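Local coordinates for protein putative aminopeptidase (Leishmania major, PDB 5NTH) that probably acts as a manganese-dependent M17 leucyl aminopeptidase, removing residues from the amino ends of peptides, and is caught here with the inhibitor actinonin, at residues M4-S9 with V13-V18; V22-N27 with A173-A178; V230-I235 with G323-V328. One frame throughout, in Å; residues are numbered along the deposited sequence.

Contact 1 (M4-S9 with V13-V18); sequences MKRPRS and VEETAV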
# COMPACT_ATOMS: atom_id res chain seq x y z
N MET A 4 -35.42 22.59 -23.62
CA MET A 4 -35.86 23.59 -22.65
C MET A 4 -36.79 23.00 -21.54
O MET A 4 -36.84 23.55 -20.43
CB MET A 4 -36.55 24.75 -23.40
N LYS A 5 -37.53 21.92 -21.84
CA LYS A 5 -38.35 21.22 -20.81
C LYS A 5 -37.43 20.69 -19.69
O LYS A 5 -37.63 21.00 -18.50
CB LYS A 5 -39.16 20.05 -21.42
N ARG A 6 -36.40 19.96 -20.11
CA ARG A 6 -35.42 19.29 -19.26
C ARG A 6 -34.74 20.16 -18.18
O ARG A 6 -34.09 21.16 -18.51
CB ARG A 6 -34.31 18.68 -20.13
CG ARG A 6 -33.65 17.51 -19.44
CD ARG A 6 -32.50 16.95 -20.24
NE ARG A 6 -32.94 16.34 -21.48
CZ ARG A 6 -32.85 16.87 -22.68
NH1 ARG A 6 -32.29 18.06 -22.87
NH2 ARG A 6 -33.31 16.20 -23.72
N PRO A 7 -34.89 19.76 -16.90
CA PRO A 7 -34.16 20.44 -15.82
C PRO A 7 -32.78 19.80 -15.61
O PRO A 7 -32.58 19.03 -14.66
CB PRO A 7 -35.07 20.24 -14.60
CG PRO A 7 -35.74 18.91 -14.86
CD PRO A 7 -35.82 18.74 -16.36
N ARG A 8 -31.85 20.09 -16.52
CA ARG A 8 -30.50 19.48 -16.50
C ARG A 8 -29.35 20.50 -16.43
O ARG A 8 -29.04 21.00 -15.33
CB ARG A 8 -30.32 18.47 -17.65
CG ARG A 8 -29.20 17.48 -17.41
CD ARG A 8 -28.79 16.72 -18.65
NE ARG A 8 -27.46 17.09 -19.15
CZ ARG A 8 -26.33 16.38 -18.99
NH1 ARG A 8 -26.31 15.23 -18.32
NH2 ARG A 8 -25.20 16.83 -19.52
N SER A 9 -28.71 20.81 -17.56
CA SER A 9 -27.58 21.76 -17.57
C SER A 9 -28.04 23.18 -17.90
O SER A 9 -29.17 23.41 -18.37
CB SER A 9 -26.42 21.31 -18.50
OG SER A 9 -26.48 21.90 -19.79
N VAL A 13 -26.16 24.04 -25.92
CA VAL A 13 -25.43 23.09 -26.78
C VAL A 13 -25.45 21.69 -26.19
O VAL A 13 -25.77 20.72 -26.87
CB VAL A 13 -23.94 23.54 -26.98
CG1 VAL A 13 -23.08 22.42 -27.58
CG2 VAL A 13 -23.87 24.79 -27.86
N GLU A 14 -25.06 21.60 -24.92
CA GLU A 14 -25.05 20.34 -24.19
C GLU A 14 -26.47 19.76 -24.22
O GLU A 14 -26.65 18.57 -24.50
CB GLU A 14 -24.55 20.59 -22.75
CG GLU A 14 -24.08 19.36 -21.97
CD GLU A 14 -23.36 19.75 -20.67
OE1 GLU A 14 -22.32 20.47 -20.75
OE2 GLU A 14 -23.81 19.35 -19.57
N GLU A 15 -27.47 20.61 -23.99
CA GLU A 15 -28.86 20.16 -23.93
C GLU A 15 -29.40 19.74 -25.26
O GLU A 15 -30.26 18.87 -25.32
CB GLU A 15 -29.78 21.21 -23.32
CG GLU A 15 -29.65 21.42 -21.80
CD GLU A 15 -29.51 20.12 -21.00
OE1 GLU A 15 -30.32 19.19 -21.18
OE2 GLU A 15 -28.57 20.04 -20.17
N THR A 16 -28.92 20.36 -26.33
CA THR A 16 -29.33 20.00 -27.69
C THR A 16 -28.81 18.62 -28.03
O THR A 16 -29.52 17.81 -28.59
CB THR A 16 -28.85 21.05 -28.74
OG1 THR A 16 -29.76 22.16 -28.76
CG2 THR A 16 -28.76 20.47 -30.17
N ALA A 17 -27.56 18.35 -27.67
CA ALA A 17 -26.97 17.03 -27.91
C ALA A 17 -27.56 15.93 -27.04
O ALA A 17 -27.58 14.79 -27.48
CB ALA A 17 -25.45 17.06 -27.77
N VAL A 18 -27.99 16.23 -25.81
CA VAL A 18 -28.64 15.19 -24.98
C VAL A 18 -29.98 14.83 -25.60
O VAL A 18 -30.36 13.65 -25.59
CB VAL A 18 -28.80 15.52 -23.46
CG1 VAL A 18 -27.47 15.79 -22.74
CG2 VAL A 18 -29.70 16.71 -23.24

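Contact 2 (V22-N27 with A173-A178); sequences VQTCTN and AYMKQA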
# COMPACT_ATOMS: atom_id res chain seq x y z
N VAL A 22 -31.09 11.10 -26.46
CA VAL A 22 -32.34 10.52 -26.00
C VAL A 22 -33.02 9.82 -27.17
O VAL A 22 -33.36 8.65 -27.07
CB VAL A 22 -33.25 11.58 -25.38
CG1 VAL A 22 -34.66 11.06 -25.16
CG2 VAL A 22 -32.66 12.04 -24.05
N GLN A 23 -33.14 10.52 -28.29
CA GLN A 23 -33.78 9.95 -29.49
C GLN A 23 -33.18 8.64 -29.93
O GLN A 23 -33.90 7.72 -30.35
CB GLN A 23 -33.76 10.93 -30.67
CG GLN A 23 -34.71 12.09 -30.51
CD GLN A 23 -36.00 11.65 -29.88
OE1 GLN A 23 -36.29 11.99 -28.72
NE2 GLN A 23 -36.75 10.82 -30.60
N THR A 24 -31.86 8.54 -29.86
CA THR A 24 -31.19 7.34 -30.36
C THR A 24 -31.57 6.19 -29.45
O THR A 24 -31.69 5.05 -29.90
CB THR A 24 -29.67 7.48 -30.39
OG1 THR A 24 -29.18 7.62 -29.06
CG2 THR A 24 -29.25 8.70 -31.24
N CYS A 25 -31.76 6.51 -28.17
CA CYS A 25 -32.20 5.56 -27.16
C CYS A 25 -33.70 5.20 -27.21
O CYS A 25 -34.06 4.05 -27.04
CB CYS A 25 -31.83 6.09 -25.78
SG CYS A 25 -30.09 5.90 -25.40
N THR A 26 -34.56 6.20 -27.41
CA THR A 26 -35.99 5.95 -27.46
C THR A 26 -36.50 5.30 -28.76
O THR A 26 -37.48 4.60 -28.71
CB THR A 26 -36.84 7.20 -27.14
OG1 THR A 26 -36.72 8.16 -28.19
CG2 THR A 26 -36.42 7.84 -25.82
N ASN A 27 -35.85 5.51 -29.90
CA ASN A 27 -36.21 4.79 -31.13
C ASN A 27 -35.28 3.64 -31.47
O ASN A 27 -35.29 3.13 -32.59
CB ASN A 27 -36.22 5.75 -32.32
CG ASN A 27 -37.08 6.96 -32.07
OD1 ASN A 27 -36.57 8.09 -32.04
ND2 ASN A 27 -38.39 6.75 -31.87
N ALA A 173 -24.90 11.96 -32.46
CA ALA A 173 -25.51 11.45 -31.22
C ALA A 173 -24.84 10.21 -30.65
O ALA A 173 -25.49 9.37 -30.07
CB ALA A 173 -27.00 11.22 -31.42
N TYR A 174 -23.55 10.10 -30.82
CA TYR A 174 -22.83 8.96 -30.27
C TYR A 174 -23.43 7.60 -30.72
O TYR A 174 -23.36 6.63 -30.00
CB TYR A 174 -22.77 9.08 -28.72
CG TYR A 174 -22.14 10.39 -28.24
CD1 TYR A 174 -22.90 11.55 -28.18
CD2 TYR A 174 -20.79 10.46 -27.87
CE1 TYR A 174 -22.35 12.76 -27.75
CE2 TYR A 174 -20.22 11.67 -27.45
CZ TYR A 174 -21.01 12.82 -27.39
OH TYR A 174 -20.51 14.05 -27.01
N MET A 175 -24.00 7.55 -31.92
CA MET A 175 -24.73 6.38 -32.36
C MET A 175 -24.21 5.90 -33.69
O MET A 175 -24.34 6.61 -34.66
CB MET A 175 -26.18 6.75 -32.54
CG MET A 175 -27.03 5.66 -33.16
SD MET A 175 -27.19 4.29 -32.01
CE MET A 175 -28.71 3.54 -32.64
N LYS A 176 -23.68 4.69 -33.72
CA LYS A 176 -23.19 4.08 -34.93
C LYS A 176 -23.77 2.68 -35.09
O LYS A 176 -23.69 1.87 -34.21
CB LYS A 176 -21.69 4.00 -34.88
CG LYS A 176 -21.00 3.59 -36.17
CD LYS A 176 -19.50 3.55 -35.92
CE LYS A 176 -18.77 2.54 -36.78
NZ LYS A 176 -18.14 3.21 -37.95
N GLN A 177 -24.38 2.44 -36.25
CA GLN A 177 -24.97 1.16 -36.63
C GLN A 177 -24.76 1.03 -38.14
O GLN A 177 -25.67 1.17 -38.96
CB GLN A 177 -26.45 1.09 -36.25
CG GLN A 177 -26.64 0.81 -34.77
CD GLN A 177 -28.00 0.20 -34.46
OE1 GLN A 177 -29.03 0.68 -34.95
NE2 GLN A 177 -28.01 -0.85 -33.63
N ALA A 178 -23.49 0.81 -38.46
CA ALA A 178 -22.95 0.98 -39.80
C ALA A 178 -23.19 -0.27 -40.58
O ALA A 178 -23.40 -0.23 -41.79
CB ALA A 178 -21.46 1.26 -39.73

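Contact 3 (V230-I235 with G323-V328); sequences VVYAEI and GGSAGV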
# COMPACT_ATOMS: atom_id res chain seq x y z
N VAL A 230 -31.25 12.23 -14.74
CA VAL A 230 -32.35 12.98 -15.37
C VAL A 230 -32.59 12.48 -16.79
O VAL A 230 -33.72 12.45 -17.26
CB VAL A 230 -32.10 14.50 -15.34
CG1 VAL A 230 -33.11 15.26 -16.17
CG2 VAL A 230 -32.20 14.99 -13.90
N VAL A 231 -31.52 12.09 -17.45
CA VAL A 231 -31.62 11.67 -18.82
C VAL A 231 -32.19 10.27 -18.83
O VAL A 231 -33.18 10.02 -19.51
CB VAL A 231 -30.25 11.70 -19.54
CG1 VAL A 231 -30.32 10.98 -20.90
CG2 VAL A 231 -29.81 13.14 -19.75
N TYR A 232 -31.57 9.37 -18.06
CA TYR A 232 -32.07 8.02 -17.85
C TYR A 232 -33.56 8.05 -17.52
O TYR A 232 -34.31 7.22 -18.02
CB TYR A 232 -31.32 7.36 -16.71
CG TYR A 232 -31.29 5.86 -16.71
CD1 TYR A 232 -32.19 5.08 -17.45
CD2 TYR A 232 -30.36 5.19 -15.92
CE1 TYR A 232 -32.13 3.71 -17.43
CE2 TYR A 232 -30.28 3.81 -15.89
CZ TYR A 232 -31.17 3.06 -16.64
OH TYR A 232 -31.10 1.66 -16.60
N ALA A 233 -34.00 9.01 -16.71
CA ALA A 233 -35.44 9.14 -16.41
C ALA A 233 -36.32 9.61 -17.58
O ALA A 233 -37.45 9.16 -17.76
CB ALA A 233 -35.64 10.09 -15.24
N GLU A 234 -35.81 10.55 -18.35
CA GLU A 234 -36.54 11.00 -19.52
C GLU A 234 -36.76 9.84 -20.53
O GLU A 234 -37.80 9.77 -21.22
CB GLU A 234 -35.78 12.15 -20.15
CG GLU A 234 -36.57 12.95 -21.16
CD GLU A 234 -35.68 13.97 -21.83
OE1 GLU A 234 -35.16 14.89 -21.14
OE2 GLU A 234 -35.47 13.81 -23.05
N ILE A 235 -35.78 8.94 -20.60
CA ILE A 235 -35.79 7.82 -21.50
C ILE A 235 -36.88 6.88 -21.03
O ILE A 235 -37.75 6.48 -21.82
CB ILE A 235 -34.42 7.10 -21.58
CG1 ILE A 235 -33.44 7.89 -22.45
CG2 ILE A 235 -34.55 5.73 -22.22
CD1 ILE A 235 -32.01 7.39 -22.43
N GLY A 323 -25.79 -1.16 -14.56
CA GLY A 323 -26.06 -2.37 -15.32
C GLY A 323 -27.25 -3.19 -14.86
O GLY A 323 -28.05 -3.62 -15.68
N GLY A 324 -27.36 -3.43 -13.56
CA GLY A 324 -28.48 -4.16 -13.04
C GLY A 324 -29.76 -3.50 -13.44
O GLY A 324 -30.67 -4.14 -13.91
N SER A 325 -29.78 -2.19 -13.29
CA SER A 325 -30.89 -1.35 -13.70
C SER A 325 -31.27 -1.58 -15.16
O SER A 325 -32.41 -1.87 -15.46
CB SER A 325 -30.51 0.12 -13.46
OG SER A 325 -31.23 1.04 -14.23
N ALA A 326 -30.31 -1.46 -16.06
CA ALA A 326 -30.63 -1.53 -17.47
C ALA A 326 -31.07 -2.93 -17.91
O ALA A 326 -31.98 -3.04 -18.72
CB ALA A 326 -29.47 -1.03 -18.33
N GLY A 327 -30.41 -3.97 -17.40
CA GLY A 327 -30.84 -5.35 -17.61
C GLY A 327 -32.34 -5.55 -17.38
O GLY A 327 -33.06 -5.91 -18.31
N VAL A 328 -32.81 -5.24 -16.16
CA VAL A 328 -34.24 -5.35 -15.85
C VAL A 328 -35.12 -4.32 -16.59
O VAL A 328 -36.24 -4.63 -16.89
CB VAL A 328 -34.56 -5.28 -14.33
CG1 VAL A 328 -33.80 -6.33 -13.55
CG2 VAL A 328 -34.31 -3.88 -13.78

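Contact 1 (M4-S9 with V13-V18)
Arg6, Arg8 and Ser9 meet Glu14, Glu15 and Val18 in a partly buried salt-bridge network that ties the N-terminal loop back onto helix 12-26, the element it leads into. The hub is the carboxylate of Glu15. The bend at chi2 (-42°) turns the carboxylate to the loop, although the bond to CB does not point at it. Glu15 OE2 accepts from Ser9 N at 2.7 Å, arriving from above the carboxylate plane, and from Ser9 OG at 2.8 Å on the anti lone pair. Arg8 NE adds a long, weak bond to the same Glu15 OE2 at 3.3 Å. The other oxygen, Glu15 OE1, uses its anti lone pair for Arg6 NH1 at 2.8 Å, with the guanidinium and carboxylate planes 39° apart. Arg8 also reaches the neighbouring Glu14, its NH2 2.9 Å from Glu14 OE2 in a bent, weak bond. An inverse gamma turn centred on Pro7 separates the two arginines, both of which start out toward the helix. Val18 supplies the apolar part, laying CG1 over one face of the Arg8 guanidinium, 3.8 Å from Arg8 NE, and CG2 over one face of that of Arg6, modelled closer than normal packing and at a doubtful distance. Each arginine has a further acid on or beside helix 229-243: Glu234 for Arg6 NE, and Asp228, a third carboxylate, for Arg8 NH1. Glu14 OE1 pairs with Arg256 of the second subunit, carrying the network across the subunit interface. Arginine suits both loop positions because one planar group can serve several acceptors at once. With so many donors gathered round it, the buried Glu15 carboxylate is probably kept ionised, and bonds at both oxygens should restrict its rotation.

Contact 2 (V22-N27 with A173-A178)
Thr24 and Met175 mark the nearest approach of the backbones, 6.8 Å from Thr24 CA to Met175 CA, where the last turn of helix 12-26 passes a loop whose Ala173 and Tyr174 adopt left-handed helical angles before the chain straightens at Met175. The contact across this gap is apolar and rests on a single methyl. Thr24 CG2 touches Ala173 CB at 3.4 Å and Met175 CB at 3.9 Å. Chi1 of 65° puts OG1 between the backbone N and the carbonyl carbon and leaves CG2 to face the loop; OG1 bonds to Tyr21 O, one turn back in the helix, and to Arg218. The loop leads into strand 181-185 of the six-stranded sheet of the N-terminal domain, whose family belongs to the macro clan, while Arg218 lies on helix 203-221. Arg218 also donates to Ala173 O and Tyr174 O, so that one guanidinium joins the helix end and the loop. A beta-branched threonine suits this place, offering a methyl to the loop and a hydroxyl to the polar partners. Met175 leaves the contact through a bend at chi2 (68°), its chain running past Thr24 in the opposite direction and packing on Phe28 and Ser162.

Contact 3 (V230-I235 with G323-V328)
With chi1 at -156°, the ring of Tyr232 swings out from helix 229-243 on the side of the carbonyl carbon, and a similar trans setting in Ser325 (chi1 157°) turns its hydroxyl to meet the phenol. The long aromatic side chain thus bridges two helical segments whose nearest CA atoms, Tyr232 CA and Ala326 CA, are 9.7 Å apart. Tyr232 OH and Ser325 OG form a hydrogen bond modelled at 2.5 Å, a very short value whose exact length is doubtful. Ser325 OG lies oblique to the ring, 3.4 Å from Tyr232 CE2. Beside it, Ala326 CB packs on the phenol oxygen, 3.6 Å from Tyr232 OH, a small side chain that probably leaves the phenol room. Both segments belong to the catalytic domain, and strand 349-361 of its central sheet lines the pair, Leu358 against Tyr232 and Leu356 against Ser325. Ser325 is also backbone-bonded to Lys298, a manganese ligand, with the two side chains about 6 Å apart; a bound manganese ion is about 11 Å from the serine side chain. Serine suits the place because its short side chain keeps the hydroxyl close to its helix, within the tyrosine's reach. In this buried setting the hydroxyls share one hydrogen bond, in which either may be the donor, and it joins the first turn of helix 323-341 to helix 229-243, one shell behind the metal site.

Only contact 3 is fully buried; contact 1 is partly buried, and contact 2 lies at the surface. Contacts 1 and 2 use successive parts of helix 12-26, the former near its start and the latter at its end. Both touch the 230-235 segment of contact 3: Arg6 through a salt bridge to Glu234, and Val22 and Cys25 through packing on Val231, Glu234 and Ile235. Helix 229-243 thus links the N-terminal helix to the catalytic core. The chemistry changes with place: a charged network reaching another subunit in contact 1, methyl packing beside a loop of the N-terminal domain in contact 2, and one neutral hydroxyl pair near the manganese site in contact 3.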